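Local atomic coordinates of importin subunit beta-1 (Saccharomyces cerevisiae, PDB entry 5OWU), a protein that carries proteins into the nucleus together with importin alpha, the subunit that recognises the classical nuclear localization signal of the cargo. Residues V151-L156 with S194-L199; N179-I184 with N203-S208. All coordinates share one frame; numbering follows the deposited sequence.

Interaction 1 (V151-L156 with S194-L199); sequences VKRASL and SKAVRL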
loop_
_atom_site.group_PDB
_atom_site.type_symbol
_atom_site.label_atom_id
_atom_site.label_comp_id
_atom_site.label_asym_id
_atom_site.label_seq_id
_atom_site.Cartn_x
_atom_site.Cartn_y
_atom_site.Cartn_z
ATOM N N VAL A 151 -11.843 31.553 17.840
ATOM C CA VAL A 151 -12.896 31.488 16.834
ATOM C C VAL A 151 -12.293 31.234 15.458
ATOM O O VAL A 151 -12.775 30.382 14.695
ATOM C CB VAL A 151 -13.728 32.783 16.871
ATOM C CG1 VAL A 151 -14.712 32.835 15.717
ATOM C CG2 VAL A 151 -14.452 32.890 18.203
ATOM N N LYS A 152 -11.223 31.958 15.126
ATOM C CA LYS A 152 -10.494 31.692 13.892
ATOM C C LYS A 152 -10.081 30.229 13.810
ATOM O O LYS A 152 -10.343 29.541 12.814
ATOM C CB LYS A 152 -9.250 32.579 13.820
ATOM C CG LYS A 152 -9.518 34.060 13.652
ATOM C CD LYS A 152 -8.236 34.857 13.874
ATOM C CE LYS A 152 -8.347 36.281 13.348
ATOM N NZ LYS A 152 -7.097 37.044 13.591
ATOM N N ARG A 153 -9.412 29.744 14.853
ATOM C CA ARG A 153 -8.815 28.416 14.807
ATOM C C ARG A 153 -9.890 27.337 14.734
ATOM O O ARG A 153 -9.783 26.396 13.943
ATOM C CB ARG A 153 -7.920 28.209 16.029
ATOM C CG ARG A 153 -6.691 27.341 15.773
ATOM C CD ARG A 153 -7.046 25.866 15.649
ATOM N NE ARG A 153 -7.441 25.282 16.929
ATOM C CZ ARG A 153 -6.592 24.802 17.834
ATOM N NH1 ARG A 153 -5.280 24.833 17.611
ATOM N NH2 ARG A 153 -7.055 24.289 18.970
ATOM N N ALA A 154 -10.932 27.452 15.559
ATOM C CA ALA A 154 -11.993 26.452 15.546
ATOM C C ALA A 154 -12.698 26.423 14.196
ATOM O O ALA A 154 -13.026 25.346 13.676
ATOM C CB ALA A 154 -12.988 26.734 16.670
ATOM N N SER A 155 -12.919 27.596 13.598
ATOM C CA SER A 155 -13.577 27.623 12.300
ATOM C C SER A 155 -12.693 27.007 11.223
ATOM O O SER A 155 -13.187 26.281 10.351
ATOM C CB SER A 155 -13.971 29.058 11.948
ATOM O OG SER A 155 -14.826 29.579 12.956
ATOM N N LEU A 156 -11.378 27.268 11.279
ATOM C CA LEU A 156 -10.461 26.650 10.327
ATOM C C LEU A 156 -10.426 25.133 10.494
ATOM O O LEU A 156 -10.380 24.394 9.503
ATOM C CB LEU A 156 -9.060 27.247 10.479
ATOM C CG LEU A 156 -8.957 28.723 10.068
ATOM C CD1 LEU A 156 -7.669 29.356 10.546
ATOM C CD2 LEU A 156 -9.072 28.855 8.563
ATOM N N SER A 194 -1.317 34.775 14.767
ATOM C CA SER A 194 -1.294 33.564 15.575
ATOM C C SER A 194 -0.701 32.411 14.774
ATOM O O SER A 194 -1.217 32.059 13.707
ATOM C CB SER A 194 -2.698 33.206 16.051
ATOM O OG SER A 194 -2.705 31.901 16.595
ATOM N N LYS A 195 0.369 31.810 15.302
ATOM C CA LYS A 195 0.962 30.649 14.649
ATOM C C LYS A 195 -0.028 29.493 14.587
ATOM O O LYS A 195 -0.088 28.773 13.584
ATOM C CB LYS A 195 2.234 30.225 15.381
ATOM C CG LYS A 195 3.318 31.293 15.384
ATOM C CD LYS A 195 4.604 30.792 16.026
ATOM C CE LYS A 195 5.724 31.824 15.908
ATOM N NZ LYS A 195 7.073 31.251 16.203
ATOM N N ALA A 196 -0.808 29.294 15.652
ATOM C CA ALA A 196 -1.826 28.250 15.629
ATOM C C ALA A 196 -2.815 28.482 14.494
ATOM O O ALA A 196 -3.222 27.534 13.812
ATOM C CB ALA A 196 -2.553 28.191 16.971
ATOM N N VAL A 197 -3.189 29.743 14.260
ATOM C CA VAL A 197 -4.172 30.045 13.224
ATOM C C VAL A 197 -3.579 29.813 11.841
ATOM O O VAL A 197 -4.235 29.232 10.971
ATOM C CB VAL A 197 -4.704 31.482 13.381
ATOM C CG1 VAL A 197 -5.637 31.841 12.224
ATOM C CG2 VAL A 197 -5.453 31.636 14.702
ATOM N N ARG A 198 -2.342 30.270 11.604
ATOM C CA ARG A 198 -1.709 30.031 10.310
ATOM C C ARG A 198 -1.549 28.542 10.049
ATOM O O ARG A 198 -1.762 28.075 8.924
ATOM C CB ARG A 198 -0.347 30.721 10.235
ATOM C CG ARG A 198 -0.394 32.232 10.169
ATOM C CD ARG A 198 0.929 32.790 9.660
ATOM N NE ARG A 198 0.954 32.885 8.202
ATOM C CZ ARG A 198 2.002 33.278 7.488
ATOM N NH1 ARG A 198 3.139 33.610 8.084
ATOM N NH2 ARG A 198 1.912 33.336 6.167
ATOM N N LEU A 199 -1.173 27.780 11.079
ATOM C CA LEU A 199 -1.036 26.334 10.931
ATOM C C LEU A 199 -2.361 25.696 10.559
ATOM O O LEU A 199 -2.440 24.901 9.614
ATOM C CB LEU A 199 -0.517 25.709 12.228
ATOM C CG LEU A 199 0.986 25.632 12.442
ATOM C CD1 LEU A 199 1.249 25.066 13.825
ATOM C CD2 LEU A 199 1.644 24.774 11.367
HETATM O O HOH W 1 -3.409 25.002 15.054
#
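V197 sets its two methyl groups against the helix of K152 and L156. Both methyls sit about 4.0 Å from K152 CB, and CG1 alone, anti to the backbone N (chi1 175°), goes on to L156 CD1 at 3.6 Å, the two side chains crossing at about a right angle; L156 CD1 also lies 3.5 Å from V197 O. Beyond its CB the lysine chain runs out extended, and its NZ forms a salt bridge with E192, just ahead of helix 195-208. The segments, on helices 149-165 and 195-208, belong to HEAT 4 and HEAT 5 and run nearly parallel, 19° apart with 9.0 Å between their axes, so the contact joins equivalent layers of consecutive repeats. Backbones come close as well, the CA atoms of R153 and V197 lying 5.2 Å apart. At the more open border R153 bends at chi2 and chi3, which brings its guanidinium obliquely near A196 CB. Its NH1 donates to a water at 3.2 Å that in turn donates to A196 O, a bridge between the helices where no direct hydrogen bond forms. At the start of helix 195-208, S194 is the N-cap, its OG accepting from V197 N at 3.2 Å.

Interaction 2 (N179-I184 with N203-S208); sequences NILIAI and NALADS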
loop_
_atom_site.group_PDB
_atom_site.type_symbol
_atom_site.label_atom_id
_atom_site.label_comp_id
_atom_site.label_asym_id
_atom_site.label_seq_id
_atom_site.Cartn_x
_atom_site.Cartn_y
_atom_site.Cartn_z
ATOM N N ASN A 179 -15.939 30.444 -1.124
ATOM C CA ASN A 179 -16.000 30.904 0.260
ATOM C C ASN A 179 -15.049 30.111 1.144
ATOM O O ASN A 179 -14.393 30.678 2.030
ATOM C CB ASN A 179 -17.431 30.805 0.775
ATOM C CG ASN A 179 -18.314 31.881 0.204
ATOM O OD1 ASN A 179 -17.889 33.027 0.075
ATOM N ND2 ASN A 179 -19.542 31.523 -0.160
ATOM N N ILE A 180 -14.918 28.810 0.884
ATOM C CA ILE A 180 -13.951 28.026 1.643
ATOM C C ILE A 180 -12.581 28.675 1.521
ATOM O O ILE A 180 -11.928 28.988 2.525
ATOM C CB ILE A 180 -13.952 26.562 1.163
ATOM C CG1 ILE A 180 -15.281 25.903 1.541
ATOM C CG2 ILE A 180 -12.758 25.779 1.742
ATOM C CD1 ILE A 180 -15.441 24.485 1.024
ATOM N N LEU A 181 -12.178 28.998 0.289
ATOM C CA LEU A 181 -10.853 29.578 0.115
ATOM C C LEU A 181 -10.759 30.913 0.827
ATOM O O LEU A 181 -9.770 31.184 1.525
ATOM C CB LEU A 181 -10.517 29.711 -1.366
ATOM C CG LEU A 181 -10.012 28.416 -2.004
ATOM C CD1 LEU A 181 -9.862 28.593 -3.500
ATOM C CD2 LEU A 181 -8.680 27.959 -1.385
ATOM N N ILE A 182 -11.813 31.731 0.743
ATOM C CA ILE A 182 -11.746 33.021 1.416
ATOM C C ILE A 182 -11.527 32.798 2.897
ATOM O O ILE A 182 -10.638 33.398 3.512
ATOM C CB ILE A 182 -13.010 33.857 1.150
ATOM C CG1 ILE A 182 -13.098 34.237 -0.326
ATOM C CG2 ILE A 182 -12.990 35.121 1.993
ATOM C CD1 ILE A 182 -14.470 34.715 -0.746
ATOM N N ALA A 183 -12.297 31.885 3.480
ATOM C CA ALA A 183 -12.168 31.675 4.912
ATOM C C ALA A 183 -10.785 31.129 5.243
ATOM O O ALA A 183 -10.160 31.550 6.225
ATOM C CB ALA A 183 -13.275 30.740 5.405
ATOM N N ILE A 184 -10.261 30.239 4.401
ATOM C CA ILE A 184 -9.002 29.590 4.744
ATOM C C ILE A 184 -7.839 30.550 4.548
ATOM O O ILE A 184 -7.011 30.741 5.448
ATOM C CB ILE A 184 -8.820 28.297 3.927
ATOM C CG1 ILE A 184 -9.771 27.214 4.449
ATOM C CG2 ILE A 184 -7.361 27.811 3.987
ATOM C CD1 ILE A 184 -9.727 25.924 3.674
ATOM N N ASN A 203 -3.093 23.760 7.034
ATOM C CA ASN A 203 -3.551 22.373 7.071
ATOM C C ASN A 203 -4.930 22.232 6.428
ATOM O O ASN A 203 -5.177 21.298 5.651
ATOM C CB ASN A 203 -3.564 21.875 8.516
ATOM C CG ASN A 203 -2.166 21.743 9.105
ATOM O OD1 ASN A 203 -1.191 21.553 8.383
ATOM N ND2 ASN A 203 -2.070 21.834 10.423
ATOM N N ALA A 204 -5.838 23.158 6.730
ATOM C CA ALA A 204 -7.142 23.151 6.077
ATOM C C ALA A 204 -7.006 23.332 4.569
ATOM O O ALA A 204 -7.712 22.684 3.791
ATOM C CB ALA A 204 -8.024 24.243 6.673
ATOM N N LEU A 205 -6.112 24.217 4.135
ATOM C CA LEU A 205 -5.924 24.446 2.707
ATOM C C LEU A 205 -5.493 23.162 2.014
ATOM O O LEU A 205 -6.039 22.781 0.960
ATOM C CB LEU A 205 -4.888 25.552 2.497
ATOM C CG LEU A 205 -4.611 25.966 1.058
ATOM C CD1 LEU A 205 -5.895 26.436 0.382
ATOM C CD2 LEU A 205 -3.534 27.058 1.013
ATOM N N ALA A 206 -4.504 22.479 2.603
ATOM C CA ALA A 206 -4.114 21.162 2.119
ATOM C C ALA A 206 -5.327 20.245 2.014
ATOM O O ALA A 206 -5.519 19.570 0.996
ATOM C CB ALA A 206 -3.058 20.559 3.042
ATOM N N ASP A 207 -6.167 20.219 3.059
ATOM C CA ASP A 207 -7.366 19.379 3.016
ATOM C C ASP A 207 -8.306 19.781 1.886
ATOM O O ASP A 207 -9.030 18.936 1.347
ATOM C CB ASP A 207 -8.132 19.452 4.341
ATOM C CG ASP A 207 -7.403 18.767 5.484
ATOM O OD1 ASP A 207 -6.620 17.831 5.231
ATOM O OD2 ASP A 207 -7.621 19.172 6.642
ATOM N N SER A 208 -8.326 21.061 1.528
ATOM C CA SER A 208 -9.305 21.576 0.584
ATOM C C SER A 208 -8.894 21.396 -0.868
ATOM O O SER A 208 -9.744 21.549 -1.755
ATOM C CB SER A 208 -9.524 23.070 0.826
ATOM O OG SER A 208 -8.462 23.812 0.249
#
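The two antiparallel helices of HEAT 5, 177-188 and 195-208, meet here through aliphatic side chains, with I184 reaching across to three residues. Its CG2 branch, anti to the backbone N, lies 3.7 Å from L205 CB, while CD1, at the end of the other branch, comes to 3.8 Å from A204 CB and 4.0 Å from S208 CB. With an alanine at I184 both branches would go, and a gap would probably open facing A204, L205 and S208. In this helical hairpin the segments run at 161° to each other with their axes 10.2 Å apart, a spacing bridged by side chains without any hydrogen bond between the segments. One turn before I184, L181 sends CD2 to L205 CD1 at 3.6 Å, the two leucines crossing obliquely, and L205 also packs on L225 and V229 of helix 219-233. Near the end of helix 195-208, S208 turns its hydroxyl back on its own helix: with chi1 79° OG sits between the backbone N and the carbonyl carbon and donates to L205 O at 2.7 Å, which satisfies this buried hydroxyl; CB, facing the other helix, meets the isoleucines, I180 CG2 being 4.3 Å away.

Overall arrangement
From the N terminus, helix 149-165 of HEAT 4 comes first of the three, then helix 177-188 and helix 195-208, the pair that forms HEAT 5. Interaction 1 closes a loop of 37 residues that takes in all of helix 177-188, and interaction 2 closes a shorter one of 18 residues around the turn of the hairpin. The segments alternate along the sequence, so the two loops cross. Both contacts end on helix 195-208, near its start in interaction 1 and at its end in interaction 2, with centres about 12 Å apart. L156 links them, its CD2 against the backbone of A183 and I184 and its carbonyl O against A204 CB, so that inter-repeat and intra-repeat contacts adjoin.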